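Local coordinates for protein alpha-tubulin N-acetyltransferase (PDB 4H6U) that transfers an acetyl group from acetyl coenzyme A to alpha-tubulin, as a GNAT-family acetyltransferase, at residues L76-K80 with E136-M141. The protein carries 1 engineered substitution. Numbering follows the deposited sequence.
With K (potassium ion), chain D.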
ATOM      1  N   LEU A  76      -2.019   5.232  -3.645  1.00 31.51           N
ATOM      2  CA  LEU A  76      -1.018   4.880  -4.624  1.00 30.42           C
ATOM      3  C   LEU A  76      -1.497   5.261  -6.020  1.00 31.36           C
ATOM      4  O   LEU A  76      -2.580   4.818  -6.448  1.00 33.62           O
ATOM      5  CB  LEU A  76      -0.761   3.386  -4.565  1.00 33.73           C
ATOM      6  CG  LEU A  76       0.284   2.857  -5.545  1.00 40.94           C
ATOM      7  CD1 LEU A  76       1.640   3.539  -5.353  1.00 42.14           C
ATOM      8  CD2 LEU A  76       0.408   1.346  -5.336  1.00 42.36           C
ATOM      9  N   TYR A  77      -0.711   6.083  -6.714  1.00 28.49           N
ATOM     10  CA  TYR A  77      -1.023   6.441  -8.110  1.00 36.07           C
ATOM     11  C   TYR A  77      -0.063   5.756  -9.082  1.00 39.28           C
ATOM     12  O   TYR A  77       1.173   5.825  -8.951  1.00 37.28           O
ATOM     13  CB  TYR A  77      -0.951   7.967  -8.338  1.00 33.62           C
ATOM     14  CG  TYR A  77      -1.800   8.789  -7.401  1.00 38.30           C
ATOM     15  CD1 TYR A  77      -3.074   9.193  -7.772  1.00 40.68           C
ATOM     16  CD2 TYR A  77      -1.349   9.135  -6.132  1.00 39.79           C
ATOM     17  CE1 TYR A  77      -3.871   9.929  -6.912  1.00 44.14           C
ATOM     18  CE2 TYR A  77      -2.144   9.868  -5.268  1.00 40.05           C
ATOM     19  CZ  TYR A  77      -3.402  10.256  -5.656  1.00 42.75           C
ATOM     20  OH  TYR A  77      -4.182  10.991  -4.801  1.00 47.34           O
ATOM     21  N   LEU A  78      -0.665   5.136 -10.086  1.00 37.68           N
ATOM     22  CA  LEU A  78       0.084   4.482 -11.153  1.00 37.40           C
ATOM     23  C   LEU A  78      -0.228   5.192 -12.469  1.00 41.97           C
ATOM     24  O   LEU A  78      -1.396   5.465 -12.785  1.00 42.40           O
ATOM     25  CB  LEU A  78      -0.301   3.012 -11.271  1.00 35.82           C
ATOM     26  CG  LEU A  78      -0.242   2.152  -9.993  1.00 38.54           C
ATOM     27  CD1 LEU A  78      -0.558   0.724 -10.336  1.00 39.60           C
ATOM     28  CD2 LEU A  78       1.109   2.227  -9.341  1.00 37.81           C
ATOM     29  N   LEU A  79       0.833   5.471 -13.221  1.00 39.59           N
ATOM     30  CA  LEU A  79       0.762   6.115 -14.520  1.00 37.59           C
ATOM     31  C   LEU A  79       0.947   5.061 -15.598  1.00 38.13           C
ATOM     32  O   LEU A  79       2.005   4.412 -15.642  1.00 37.62           O
ATOM     33  CB  LEU A  79       1.837   7.212 -14.639  1.00 36.01           C
ATOM     34  CG  LEU A  79       1.783   8.151 -15.858  1.00 39.75           C
ATOM     35  CD1 LEU A  79       0.479   8.976 -15.963  1.00 36.33           C
ATOM     36  CD2 LEU A  79       3.003   9.064 -15.808  1.00 40.54           C
ATOM     37  N   LYS A  80      -0.091   4.892 -16.428  1.00 38.57           N
ATOM     38  CA  LYS A  80      -0.158   3.873 -17.501  1.00 44.21           C
ATOM     39  C   LYS A  80       0.231   4.529 -18.837  1.00 47.49           C
ATOM     40  O   LYS A  80      -0.385   5.526 -19.253  1.00 37.73           O
ATOM     41  CB  LYS A  80      -1.600   3.246 -17.572  1.00 50.20           C
ATOM     42  CG  LYS A  80      -1.888   2.069 -18.611  1.00 68.71           C
ATOM     43  CD  LYS A  80      -3.054   1.037 -18.206  1.00 52.03           C
ATOM     44  CE  LYS A  80      -4.503   1.587 -18.173  1.00 94.98           C
ATOM     45  NZ  LYS A  80      -5.058   1.957 -19.520  1.00101.23           N
ATOM     46  N   GLU A 136       4.109  14.593 -14.567  1.00 33.23           N
ATOM     47  CA  GLU A 136       2.703  14.312 -14.839  1.00 36.13           C
ATOM     48  C   GLU A 136       2.045  13.657 -13.608  1.00 36.97           C
ATOM     49  O   GLU A 136       0.971  14.062 -13.217  1.00 39.87           O
ATOM     50  CB  GLU A 136       2.522  13.448 -16.104  1.00 38.30           C
ATOM     51  CG  GLU A 136       1.083  13.414 -16.560  1.00 34.99           C
ATOM     52  CD  GLU A 136       0.842  12.668 -17.867  1.00 44.37           C
ATOM     53  OE1 GLU A 136       1.723  11.915 -18.332  1.00 40.97           O
ATOM     54  OE2 GLU A 136      -0.286  12.782 -18.389  1.00 48.89           O
ATOM     55  N   LEU A 137       2.682  12.672 -12.983  1.00 39.28           N
ATOM     56  CA  LEU A 137       2.107  12.043 -11.789  1.00 40.81           C
ATOM     57  C   LEU A 137       1.948  12.990 -10.619  1.00 40.55           C
ATOM     58  O   LEU A 137       0.915  12.990  -9.935  1.00 43.46           O
ATOM     59  CB  LEU A 137       2.977  10.893 -11.303  1.00 41.23           C
ATOM     60  CG  LEU A 137       2.416   9.515 -11.569  1.00 44.29           C
ATOM     61  CD1 LEU A 137       3.258   8.476 -10.863  1.00 40.46           C
ATOM     62  CD2 LEU A 137       0.948   9.402 -11.123  1.00 45.14           C
ATOM     63  N   PHE A 138       3.025  13.719 -10.331  1.00 36.11           N
ATOM     64  CA  PHE A 138       3.050  14.616  -9.197  1.00 35.93           C
ATOM     65  C   PHE A 138       1.954  15.680  -9.410  1.00 37.81           C
ATOM     66  O   PHE A 138       1.110  15.899  -8.548  1.00 39.22           O
ATOM     67  CB  PHE A 138       4.452  15.225  -9.056  1.00 36.35           C
ATOM     68  CG  PHE A 138       4.740  15.839  -7.716  1.00 39.44           C
ATOM     69  CD1 PHE A 138       4.848  15.068  -6.571  1.00 43.41           C
ATOM     70  CD2 PHE A 138       4.934  17.211  -7.612  1.00 36.91           C
ATOM     71  CE1 PHE A 138       5.123  15.659  -5.309  1.00 36.86           C
ATOM     72  CE2 PHE A 138       5.226  17.821  -6.374  1.00 35.53           C
ATOM     73  CZ  PHE A 138       5.314  17.024  -5.218  1.00 33.58           C
ATOM     74  N   ASP A 139       1.910  16.281 -10.580  1.00 37.75           N
ATOM     75  CA  ASP A 139       0.862  17.259 -10.879  1.00 41.66           C
ATOM     76  C   ASP A 139      -0.552  16.678 -10.712  1.00 39.81           C
ATOM     77  O   ASP A 139      -1.416  17.306 -10.116  1.00 44.87           O
ATOM     78  CB  ASP A 139       1.013  17.824 -12.297  1.00 39.10           C
ATOM     79  CG  ASP A 139       2.166  18.818 -12.422  1.00 45.26           C
ATOM     80  OD1 ASP A 139       2.761  19.205 -11.385  1.00 44.90           O
ATOM     81  OD2 ASP A 139       2.464  19.242 -13.570  1.00 50.83           O
ATOM     82  N   PHE A 140      -0.773  15.451 -11.169  1.00 33.13           N
ATOM     83  CA  PHE A 140      -2.080  14.849 -10.999  1.00 34.96           C
ATOM     84  C   PHE A 140      -2.449  14.715  -9.504  1.00 36.50           C
ATOM     85  O   PHE A 140      -3.572  15.047  -9.096  1.00 34.35           O
ATOM     86  CB  PHE A 140      -2.142  13.497 -11.698  1.00 36.33           C
ATOM     87  CG  PHE A 140      -3.513  12.873 -11.661  1.00 42.07           C
ATOM     88  CD1 PHE A 140      -4.396  13.065 -12.695  1.00 40.82           C
ATOM     89  CD2 PHE A 140      -3.936  12.160 -10.540  1.00 42.37           C
ATOM     90  CE1 PHE A 140      -5.687  12.513 -12.666  1.00 44.82           C
ATOM     91  CE2 PHE A 140      -5.215  11.611 -10.472  1.00 41.48           C
ATOM     92  CZ  PHE A 140      -6.107  11.793 -11.537  1.00 47.83           C
ATOM     93  N   MET A 141      -1.497  14.281  -8.691  1.00 35.85           N
ATOM     94  CA  MET A 141      -1.736  14.114  -7.247  1.00 37.01           C
ATOM     95  C   MET A 141      -2.039  15.481  -6.597  1.00 38.39           C
ATOM     96  O   MET A 141      -3.004  15.629  -5.857  1.00 41.52           O
ATOM     97  CB  MET A 141      -0.529  13.429  -6.589  1.00 35.69           C
ATOM     98  CG  MET A 141      -0.630  13.223  -5.065  1.00 38.28           C
ATOM     99  SD  MET A 141      -0.046  14.656  -4.117  1.00 40.00           S
ATOM    100  CE  MET A 141       1.660  14.720  -4.573  1.00 30.75           C
TER
HETATM  101  K     K D 202      -7.571   2.335 -19.114  1.00 61.37           K
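In this GNAT acetyltransferase fold, helix 133-145, which follows strand 117-124, lies across one face of the central mixed sheet, and Tyr77 and Leu79 of strand 75-81 meet Leu137, Phe140, Met141 and Glu136 on its sheet-facing side. The short segments 76-80 and 136-141 run at 134° to each other, their axes approaching to 9.3 Å, and no hydrogen bond joins them: the join is made mainly by apolar side chains.

Leu137 fits between the two strand residues that point toward the helix. Its CD2 reaches the CB of Tyr77 at 3.7 Å, while its CG sits 3.9 Å from the CB of Leu79; Leu95 of the neighbouring strand 90-99 also packs against it. With CG anti to the carbonyl carbon (chi1 -54°), the Tyr77 ring extends along the sheet-facing side of the helix to Phe140 and Met141. Met141 sets its CB over one ring face, offset toward the rim, with CG 3.7 Å from Tyr77 CE2. Phe140 comes in on the same side of the ring plane, its side chain roughly perpendicular to that of Tyr77, and the two rings touch obliquely, with CD2 of Phe140 4.1 Å from CD1 of Tyr77. Beyond this pair, Phe140 stacks on His144 and Tyr77 on His75.

At the other end, the extended Glu136 side chain, about 7 Å from the bound acetyl coenzyme A, crosses that of Leu79 at about a right angle. Its carboxylate is held beside the leucine where strand 18-23 passes into helix 25-32, OE1 hydrogen-bonding Ser24 OG and OE2 Asn25 N. Glu136 OE1 thereby rests against the branched end of Leu79, 4.0 Å from both CD1 and CD2.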